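Local atomic coordinates of periplasmic binding protein (Pseudomonas aeruginosa, PDB entry 2R79), a protein that binds heme in the periplasm and probably hands it to a membrane transporter for uptake into the cell. Residues Ala212-Leu215 with Lys216-Gly220. Sequence-based numbering, arbitrary orientation.
Sequences AALL and KQNPG
Lys216 N to Ala212 O (2.9 Å) and Gln217 N to Ala213 O (3.1 Å) form the last regular i+4 backbone bonds at the C-terminal end of helix 207-217. Asn218 breaks the helix: it is the first residue to leave helical phi/psi, and its backbone N makes only weak bonds, to Leu214 O and to Leu215 O. The Asn218 side chain folds back over the helix end. With chi1 at -48°, CG lies beside the residue's own backbone N, and the turn about CB-CG then brings ND2 within 2.9 Å of Leu214 O. ND2 lies in the carbonyl plane, on a lone pair of Leu214 O, but the bond is bent (141° at the hydrogen) and the oxygen sits 23° out of the Asn218 amide plane. A second bond, from ND2 to Gly152 O, ties the helix end to the connection between the antiparallel strands 143-150 and 155-158. Leu214 CD1 touches the same amide, the two side chains crossing at about a right angle. Lys216 sends its extended chain away from the turn, and NZ forms a salt bridge with Asp278 of the second subunit, with Ala227 O and Thr280 O of that subunit also bonded to NZ. Pro219 has no N-H to offer Leu215 O; instead its CA lies 3.3 Å from Leu215 O in a CA-H...O contact.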
ATOM      1  N   ALA A 212      18.220 -13.783   6.946  1.00 23.55           N
ATOM      2  CA  ALA A 212      19.350 -13.837   6.036  1.00 24.91           C
ATOM      3  C   ALA A 212      20.624 -13.364   6.720  1.00 26.34           C
ATOM      4  O   ALA A 212      21.665 -14.002   6.598  1.00 28.25           O
ATOM      5  CB  ALA A 212      19.068 -12.994   4.797  1.00 23.81           C
ATOM      6  N   ALA A 213      20.544 -12.248   7.439  1.00 25.54           N
ATOM      7  CA  ALA A 213      21.712 -11.727   8.131  1.00 26.22           C
ATOM      8  C   ALA A 213      22.197 -12.728   9.173  1.00 26.85           C
ATOM      9  O   ALA A 213      23.395 -12.960   9.323  1.00 28.13           O
ATOM     10  CB  ALA A 213      21.383 -10.415   8.792  1.00 25.74           C
ATOM     11  N   LEU A 214      21.258 -13.330   9.886  1.00 26.67           N
ATOM     12  CA  LEU A 214      21.601 -14.299  10.911  1.00 26.54           C
ATOM     13  C   LEU A 214      22.409 -15.453  10.326  1.00 26.93           C
ATOM     14  O   LEU A 214      23.420 -15.868  10.891  1.00 26.71           O
ATOM     15  CB  LEU A 214      20.328 -14.848  11.554  1.00 25.58           C
ATOM     16  CG  LEU A 214      20.522 -15.829  12.710  1.00 26.38           C
ATOM     17  CD1 LEU A 214      20.992 -15.071  13.938  1.00 25.29           C
ATOM     18  CD2 LEU A 214      19.217 -16.549  13.000  1.00 26.24           C
ATOM     19  N   LEU A 215      21.955 -15.967   9.188  1.00 26.90           N
ATOM     20  CA  LEU A 215      22.622 -17.088   8.545  1.00 26.57           C
ATOM     21  C   LEU A 215      23.962 -16.696   7.940  1.00 28.52           C
ATOM     22  O   LEU A 215      24.909 -17.491   7.949  1.00 28.42           O
ATOM     23  CB  LEU A 215      21.701 -17.689   7.489  1.00 24.71           C
ATOM     24  CG  LEU A 215      20.477 -18.364   8.127  1.00 24.04           C
ATOM     25  CD1 LEU A 215      19.359 -18.539   7.118  1.00 21.54           C
ATOM     26  CD2 LEU A 215      20.902 -19.702   8.702  1.00 23.01           C
ATOM     27  N   LYS A 216      24.049 -15.472   7.423  1.00 27.53           N
ATOM     28  CA  LYS A 216      25.292 -14.996   6.843  1.00 27.79           C
ATOM     29  C   LYS A 216      26.393 -14.991   7.879  1.00 28.63           C
ATOM     30  O   LYS A 216      27.480 -15.521   7.652  1.00 29.49           O
ATOM     31  CB  LYS A 216      25.141 -13.581   6.311  1.00 28.05           C
ATOM     32  CG  LYS A 216      24.603 -13.498   4.924  1.00 30.80           C
ATOM     33  CD  LYS A 216      24.732 -12.087   4.413  1.00 33.49           C
ATOM     34  CE  LYS A 216      24.301 -11.991   2.967  1.00 33.95           C
ATOM     35  NZ  LYS A 216      24.698 -10.671   2.420  1.00 36.29           N
ATOM     36  N   GLN A 217      26.100 -14.394   9.028  1.00 28.98           N
ATOM     37  CA  GLN A 217      27.078 -14.282  10.096  1.00 30.81           C
ATOM     38  C   GLN A 217      27.209 -15.491  11.010  1.00 30.74           C
ATOM     39  O   GLN A 217      28.145 -15.564  11.795  1.00 31.88           O
ATOM     40  CB  GLN A 217      26.780 -13.027  10.917  1.00 31.89           C
ATOM     41  CG  GLN A 217      26.741 -11.783  10.045  1.00 34.83           C
ATOM     42  CD  GLN A 217      26.737 -10.498  10.838  1.00 37.00           C
ATOM     43  OE1 GLN A 217      27.606 -10.276  11.680  1.00 38.18           O
ATOM     44  NE2 GLN A 217      25.762  -9.635  10.564  1.00 37.08           N
ATOM     45  N   ASN A 218      26.287 -16.443  10.902  1.00 32.02           N
ATOM     46  CA  ASN A 218      26.325 -17.641  11.746  1.00 32.52           C
ATOM     47  C   ASN A 218      25.893 -18.858  10.928  1.00 32.58           C
ATOM     48  O   ASN A 218      24.900 -19.511  11.249  1.00 32.79           O
ATOM     49  CB  ASN A 218      25.381 -17.449  12.933  1.00 32.93           C
ATOM     50  CG  ASN A 218      25.577 -16.107  13.620  1.00 34.79           C
ATOM     51  OD1 ASN A 218      26.553 -15.902  14.338  1.00 38.05           O
ATOM     52  ND2 ASN A 218      24.652 -15.180  13.390  1.00 34.21           N
ATOM     53  N   PRO A 219      26.651 -19.187   9.867  1.00 33.02           N
ATOM     54  CA  PRO A 219      26.382 -20.315   8.964  1.00 31.68           C
ATOM     55  C   PRO A 219      26.086 -21.623   9.683  1.00 31.87           C
ATOM     56  O   PRO A 219      25.321 -22.454   9.192  1.00 33.66           O
ATOM     57  CB  PRO A 219      27.654 -20.401   8.124  1.00 30.83           C
ATOM     58  CG  PRO A 219      28.168 -18.998   8.133  1.00 31.30           C
ATOM     59  CD  PRO A 219      27.961 -18.585   9.562  1.00 32.18           C
ATOM     60  N   GLY A 220      26.694 -21.803  10.848  1.00 31.04           N
ATOM     61  CA  GLY A 220      26.480 -23.016  11.608  1.00 29.97           C
ATOM     62  C   GLY A 220      25.043 -23.271  12.019  1.00 29.99           C
ATOM     63  O   GLY A 220      24.694 -24.403  12.323  1.00 30.28           O
TER